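Local atomic coordinates of oxidized polyvinyl alcohol hydrolase (Pseudomonas sp. VM15C, PDB entry 3WWC), a protein that hydrolyses beta-diketones such as 4,6-nonanedione and cleaves oxidized polyvinyl alcohol in the second step of polyvinyl alcohol breakdown. Residues A[82-95]-A[305-319]. The protein carries 1 engineered substitution. Sequence-based numbering, arbitrary orientation.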
loop_
_atom_site.group_PDB
_atom_site.type_symbol
_atom_site.label_atom_id
_atom_site.label_comp_id
_atom_site.label_asym_id
_atom_site.label_seq_id
_atom_site.Cartn_x
_atom_site.Cartn_y
_atom_site.Cartn_z
ATOM N N ALA A 82 -10.006 -9.568 13.475
ATOM C CA ALA A 82 -9.850 -10.549 12.430
ATOM C C ALA A 82 -10.408 -10.179 11.074
ATOM O O ALA A 82 -9.755 -10.422 10.048
ATOM C CB ALA A 82 -10.469 -11.892 12.890
ATOM N N ARG A 83 -11.617 -9.611 11.034
ATOM C CA ARG A 83 -12.236 -9.248 9.763
ATOM C C ARG A 83 -11.521 -8.096 9.075
ATOM O O ARG A 83 -11.734 -7.863 7.915
ATOM C CB ARG A 83 -13.715 -8.865 9.956
ATOM C CG ARG A 83 -14.706 -10.010 9.989
ATOM C CD ARG A 83 -16.132 -9.395 9.994
ATOM N NE ARG A 83 -16.106 -8.153 9.198
ATOM C CZ ARG A 83 -15.856 -6.927 9.669
ATOM N NH1 ARG A 83 -15.621 -6.707 10.969
ATOM N NH2 ARG A 83 -15.771 -5.915 8.806
ATOM N N SER A 84 -10.636 -7.415 9.799
ATOM C CA SER A 84 -9.880 -6.288 9.257
ATOM C C SER A 84 -8.441 -6.675 8.972
ATOM O O SER A 84 -7.648 -5.821 8.577
ATOM C CB SER A 84 -9.899 -5.105 10.236
ATOM O OG SER A 84 -11.255 -4.591 10.427
ATOM N N GLY A 85 -8.102 -7.923 9.229
ATOM C CA GLY A 85 -6.748 -8.415 8.930
ATOM C C GLY A 85 -5.895 -8.846 10.087
ATOM O O GLY A 85 -4.927 -9.591 9.905
ATOM N N ALA A 86 -6.224 -8.356 11.277
ATOM C CA ALA A 86 -5.449 -8.650 12.512
ATOM C C ALA A 86 -3.964 -8.716 12.177
ATOM O O ALA A 86 -3.263 -9.673 12.474
ATOM C CB ALA A 86 -5.942 -9.969 13.126
ATOM N N ASN A 87 -3.455 -7.611 11.631
ATOM C CA ASN A 87 -2.077 -7.580 11.139
ATOM C C ASN A 87 -0.984 -7.687 12.215
ATOM O O ASN A 87 0.161 -8.020 11.884
ATOM C CB ASN A 87 -1.888 -6.312 10.281
ATOM C CG ASN A 87 -2.397 -6.511 8.875
ATOM O OD1 ASN A 87 -1.685 -7.057 8.038
ATOM N ND2 ASN A 87 -3.633 -6.108 8.598
ATOM N N SER A 88 -1.301 -7.384 13.478
ATOM C CA SER A 88 -0.306 -7.534 14.523
ATOM C C SER A 88 0.075 -8.982 14.736
ATOM O O SER A 88 1.123 -9.243 15.287
ATOM C CB SER A 88 -0.849 -6.974 15.847
ATOM O OG SER A 88 -1.939 -7.729 16.364
ATOM N N ILE A 89 -0.759 -9.902 14.292
ATOM C CA ILE A 89 -0.475 -11.324 14.445
ATOM C C ILE A 89 0.730 -11.734 13.644
ATOM O O ILE A 89 1.381 -12.758 13.989
ATOM C CB ILE A 89 -1.768 -12.160 14.109
ATOM C CG1 ILE A 89 -2.882 -11.702 15.052
ATOM C CG2 ILE A 89 -1.540 -13.690 14.337
ATOM C CD1 ILE A 89 -2.460 -11.685 16.471
ATOM N N LEU A 90 1.091 -10.962 12.622
ATOM C CA LEU A 90 2.333 -11.295 11.888
ATOM C C LEU A 90 3.560 -11.197 12.790
ATOM O O LEU A 90 4.605 -11.727 12.436
ATOM C CB LEU A 90 2.504 -10.419 10.665
ATOM C CG LEU A 90 1.595 -11.055 9.613
ATOM C CD1 LEU A 90 1.099 -10.022 8.724
ATOM C CD2 LEU A 90 2.348 -12.160 8.846
ATOM N N ALA A 91 3.500 -10.513 13.921
ATOM C CA ALA A 91 4.655 -10.506 14.818
ATOM C C ALA A 91 4.863 -11.933 15.395
ATOM O O ALA A 91 5.991 -12.343 15.585
ATOM C CB ALA A 91 4.469 -9.457 15.992
ATOM N N ASP A 92 3.793 -12.692 15.572
ATOM C CA ASP A 92 3.878 -14.076 16.049
ATOM C C ASP A 92 4.414 -14.939 14.911
ATOM O O ASP A 92 4.736 -16.101 15.129
ATOM C CB ASP A 92 2.493 -14.639 16.372
ATOM C CG ASP A 92 1.835 -13.976 17.592
ATOM O OD1 ASP A 92 2.559 -13.528 18.491
ATOM O OD2 ASP A 92 0.585 -13.966 17.644
ATOM N N HIS A 93 4.500 -14.365 13.701
ATOM C CA HIS A 93 4.994 -15.082 12.517
ATOM C C HIS A 93 6.426 -14.699 12.207
ATOM O O HIS A 93 6.949 -15.087 11.163
ATOM C CB HIS A 93 4.100 -14.777 11.340
ATOM C CG HIS A 93 4.194 -15.795 10.239
ATOM N ND1 HIS A 93 3.946 -17.134 10.485
ATOM C CD2 HIS A 93 4.594 -15.709 8.942
ATOM C CE1 HIS A 93 4.208 -17.832 9.391
ATOM N NE2 HIS A 93 4.603 -16.995 8.442
ATOM N N GLY A 94 7.039 -13.893 13.059
ATOM C CA GLY A 94 8.439 -13.500 12.892
ATOM C C GLY A 94 8.715 -12.208 12.142
ATOM O O GLY A 94 9.783 -12.043 11.581
ATOM N N TYR A 95 7.760 -11.279 12.143
ATOM C CA TYR A 95 7.958 -10.002 11.497
ATOM C C TYR A 95 7.817 -8.914 12.526
ATOM O O TYR A 95 6.990 -9.042 13.420
ATOM C CB TYR A 95 6.879 -9.703 10.404
ATOM C CG TYR A 95 6.982 -10.620 9.211
ATOM C CD1 TYR A 95 6.559 -11.947 9.303
ATOM C CD2 TYR A 95 7.570 -10.190 8.049
ATOM C CE1 TYR A 95 6.751 -12.842 8.239
ATOM C CE2 TYR A 95 7.756 -11.066 6.970
ATOM C CZ TYR A 95 7.348 -12.385 7.089
ATOM O OH TYR A 95 7.592 -13.204 6.027
ATOM N N TRP A 305 -10.344 -6.232 3.694
ATOM C CA TRP A 305 -9.160 -7.080 3.824
ATOM C C TRP A 305 -9.569 -8.482 3.417
ATOM O O TRP A 305 -10.683 -8.905 3.713
ATOM C CB TRP A 305 -8.712 -7.114 5.287
ATOM C CG TRP A 305 -7.299 -7.620 5.418
ATOM C CD1 TRP A 305 -6.873 -8.947 5.504
ATOM C CD2 TRP A 305 -6.134 -6.821 5.338
ATOM N NE1 TRP A 305 -5.516 -8.983 5.467
ATOM C CE2 TRP A 305 -5.027 -7.693 5.362
ATOM C CE3 TRP A 305 -5.916 -5.445 5.249
ATOM C CZ2 TRP A 305 -3.693 -7.238 5.280
ATOM C CZ3 TRP A 305 -4.614 -4.976 5.174
ATOM C CH2 TRP A 305 -3.496 -5.885 5.186
ATOM N N PRO A 306 -8.677 -9.250 2.788
ATOM C CA PRO A 306 -8.927 -10.641 2.351
ATOM C C PRO A 306 -9.681 -11.362 3.468
ATOM O O PRO A 306 -9.230 -11.389 4.618
ATOM C CB PRO A 306 -7.510 -11.176 2.149
ATOM C CG PRO A 306 -6.896 -9.958 1.389
ATOM C CD PRO A 306 -7.364 -8.776 2.297
ATOM N N GLN A 307 -10.830 -11.946 3.094
ATOM C CA GLN A 307 -11.723 -12.555 4.063
ATOM C C GLN A 307 -11.645 -14.054 4.170
ATOM O O GLN A 307 -11.919 -14.609 5.255
ATOM C CB GLN A 307 -13.169 -12.191 3.713
ATOM C CG GLN A 307 -13.464 -10.690 3.824
ATOM C CD GLN A 307 -13.432 -10.197 5.248
ATOM O OE1 GLN A 307 -12.562 -9.393 5.626
ATOM N NE2 GLN A 307 -14.360 -10.664 6.063
ATOM N N LEU A 308 -11.317 -14.695 3.066
ATOM C CA LEU A 308 -11.195 -16.146 3.078
ATOM C C LEU A 308 -9.807 -16.545 3.624
ATOM O O LEU A 308 -8.770 -16.144 3.066
ATOM C CB LEU A 308 -11.372 -16.707 1.658
ATOM C CG LEU A 308 -12.691 -16.344 0.988
ATOM C CD1 LEU A 308 -12.572 -16.659 -0.540
ATOM C CD2 LEU A 308 -13.845 -17.083 1.692
ATOM N N ASN A 309 -9.780 -17.365 4.675
ATOM C CA ASN A 309 -8.499 -17.820 5.263
ATOM C C ASN A 309 -7.570 -16.648 5.446
ATOM O O ASN A 309 -6.414 -16.669 5.028
ATOM C CB ASN A 309 -7.877 -18.889 4.352
ATOM C CG ASN A 309 -8.790 -20.088 4.184
ATOM O OD1 ASN A 309 -9.257 -20.625 5.190
ATOM N ND2 ASN A 309 -9.033 -20.520 2.959
ATOM N N THR A 310 -8.085 -15.634 6.122
ATOM C CA THR A 310 -7.353 -14.385 6.310
ATOM C C THR A 310 -5.951 -14.525 6.835
ATOM O O THR A 310 -5.023 -13.985 6.242
ATOM C CB THR A 310 -8.124 -13.458 7.235
ATOM O OG1 THR A 310 -9.399 -13.189 6.649
ATOM C CG2 THR A 310 -7.358 -12.103 7.418
ATOM N N GLN A 311 -5.762 -15.218 7.949
ATOM C CA GLN A 311 -4.405 -15.341 8.475
ATOM C C GLN A 311 -3.542 -16.233 7.607
ATOM O O GLN A 311 -2.333 -15.979 7.487
ATOM C CB GLN A 311 -4.429 -15.841 9.938
ATOM C CG GLN A 311 -4.999 -14.829 10.915
ATOM C CD GLN A 311 -4.166 -13.531 10.893
ATOM O OE1 GLN A 311 -2.939 -13.556 10.856
ATOM N NE2 GLN A 311 -4.851 -12.411 10.842
ATOM N N GLU A 312 -4.101 -17.280 7.029
ATOM C CA GLU A 312 -3.303 -18.089 6.093
ATOM C C GLU A 312 -2.827 -17.176 4.948
ATOM O O GLU A 312 -1.691 -17.278 4.502
ATOM C CB GLU A 312 -4.110 -19.221 5.447
ATOM C CG GLU A 312 -4.470 -20.348 6.399
ATOM C CD GLU A 312 -5.293 -21.385 5.640
ATOM O OE1 GLU A 312 -4.937 -21.740 4.494
ATOM O OE2 GLU A 312 -6.318 -21.811 6.215
ATOM N N PHE A 313 -3.695 -16.284 4.470
ATOM C CA PHE A 313 -3.300 -15.384 3.395
ATOM C C PHE A 313 -2.197 -14.431 3.836
ATOM O O PHE A 313 -1.204 -14.253 3.138
ATOM C CB PHE A 313 -4.495 -14.553 2.878
ATOM C CG PHE A 313 -4.077 -13.557 1.858
ATOM C CD1 PHE A 313 -3.860 -13.966 0.549
ATOM C CD2 PHE A 313 -3.813 -12.236 2.246
ATOM C CE1 PHE A 313 -3.369 -13.058 -0.413
ATOM C CE2 PHE A 313 -3.314 -11.322 1.279
ATOM C CZ PHE A 313 -3.104 -11.753 -0.020
ATOM N N ASN A 314 -2.332 -13.830 5.017
ATOM C CA ASN A 314 -1.331 -12.899 5.506
ATOM C C ASN A 314 0.015 -13.588 5.618
ATOM O O ASN A 314 1.048 -13.025 5.234
ATOM C CB ASN A 314 -1.681 -12.305 6.878
ATOM C CG ASN A 314 -2.874 -11.363 6.858
ATOM O OD1 ASN A 314 -3.437 -11.072 5.807
ATOM N ND2 ASN A 314 -3.250 -10.866 8.054
ATOM N N ARG A 315 0.022 -14.822 6.140
ATOM C CA ARG A 315 1.310 -15.528 6.315
ATOM C C ARG A 315 1.891 -15.857 4.955
ATOM O O ARG A 315 3.096 -15.660 4.707
ATOM C CB ARG A 315 1.096 -16.863 7.051
ATOM C CG ARG A 315 0.755 -16.707 8.508
ATOM C CD ARG A 315 0.724 -18.112 9.225
ATOM N NE ARG A 315 -0.395 -18.959 8.840
ATOM C CZ ARG A 315 -1.576 -18.992 9.468
ATOM N NH1 ARG A 315 -1.830 -18.190 10.510
ATOM N NH2 ARG A 315 -2.441 -19.905 9.086
ATOM N N TRP A 316 1.056 -16.360 4.044
ATOM C CA TRP A 316 1.523 -16.717 2.690
ATOM C C TRP A 316 2.044 -15.482 1.953
ATOM O O TRP A 316 3.131 -15.511 1.324
ATOM C CB TRP A 316 0.382 -17.355 1.874
ATOM C CG TRP A 316 0.773 -17.619 0.453
ATOM C CD1 TRP A 316 1.554 -18.661 -0.010
ATOM C CD2 TRP A 316 0.530 -16.775 -0.672
ATOM N NE1 TRP A 316 1.803 -18.506 -1.357
ATOM C CE2 TRP A 316 1.197 -17.354 -1.788
ATOM C CE3 TRP A 316 -0.177 -15.586 -0.860
ATOM C CZ2 TRP A 316 1.173 -16.774 -3.050
ATOM C CZ3 TRP A 316 -0.199 -15.015 -2.121
ATOM C CH2 TRP A 316 0.476 -15.616 -3.199
ATOM N N ALA A 317 1.292 -14.385 2.034
ATOM C CA ALA A 317 1.730 -13.185 1.293
ATOM C C ALA A 317 3.023 -12.620 1.842
ATOM O O ALA A 317 3.945 -12.344 1.065
ATOM C CB ALA A 317 0.589 -12.094 1.338
ATOM N N LEU A 318 3.144 -12.457 3.168
ATOM C CA LEU A 318 4.375 -11.896 3.704
ATOM C C LEU A 318 5.545 -12.816 3.510
ATOM O O LEU A 318 6.618 -12.341 3.159
ATOM C CB LEU A 318 4.202 -11.513 5.187
ATOM C CG LEU A 318 3.899 -9.998 5.448
ATOM C CD1 LEU A 318 5.025 -9.055 5.014
ATOM C CD2 LEU A 318 2.605 -9.663 4.729
ATOM N N ASP A 319 5.354 -14.117 3.664
ATOM C CA ASP A 319 6.477 -15.022 3.449
ATOM C C ASP A 319 6.872 -15.064 1.989
ATOM O O ASP A 319 8.057 -15.297 1.684
ATOM C CB ASP A 319 6.138 -16.434 3.945
ATOM C CG ASP A 319 5.980 -16.497 5.452
ATOM O OD1 ASP A 319 6.287 -15.531 6.160
ATOM O OD2 ASP A 319 5.506 -17.550 5.962
HETATM O O HOH W 1 -7.928 -12.691 10.642
HETATM O O HOH W 2 -11.312 -12.451 8.620
HETATM O O HOH W 3 -11.734 -5.621 6.148
HETATM O O HOH W 4 -1.753 -11.192 10.573
#
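The backbones come nearest where S84 meets W305, their CA atoms 5.5 Å apart, and from there segment 82-95, which begins with a short 3-10 turn, runs beside helix 310-322. Both flank the central mixed sheet of this alpha/beta-hydrolase fold, with L90 and L318 resting on W65 of strand 62-68. W305 lies flat under the 84-87 turn: the CA of G85 sits 3.6 Å from the centroid of its five-membered ring in a CH-pi contact, while the N87 amide stands nearly upright on the six-membered ring, its plane 79° from the indole, held there by W65 NE1 donating to OD1 and by ND2 giving to N78 O. The indole edge is pinned too, W305 NE1 reaching a lone pair of N314 OD1 in a nearly straight bond of 3.0 Å. Replacing W305 by an alanine would probably leave N314 OD1 without its donor and open a gap beneath G85 and N87. The other end of the N314 amide gives G85 O a weak bond from ND2, and Q311 NE2 donates to the same oxygen at 3.0 Å from above its carbonyl plane. Water 4 ties A86 O to both of these side chains. Further along, L90 lays CD2 against L318 CB. With chi1 near -159°, H93 turns one face of its imidazole onto R315, whose CG lies over the ring centre, 3.7 Å from its centroid. Beyond it D319 takes two donors: H93 NE2 meets OD2 on its syn side at 2.7 Å, ring and carboxylate nearly coplanar, and Y95 OH gives its proton to the anti lone pair of D319 OD1, also at 2.7 Å.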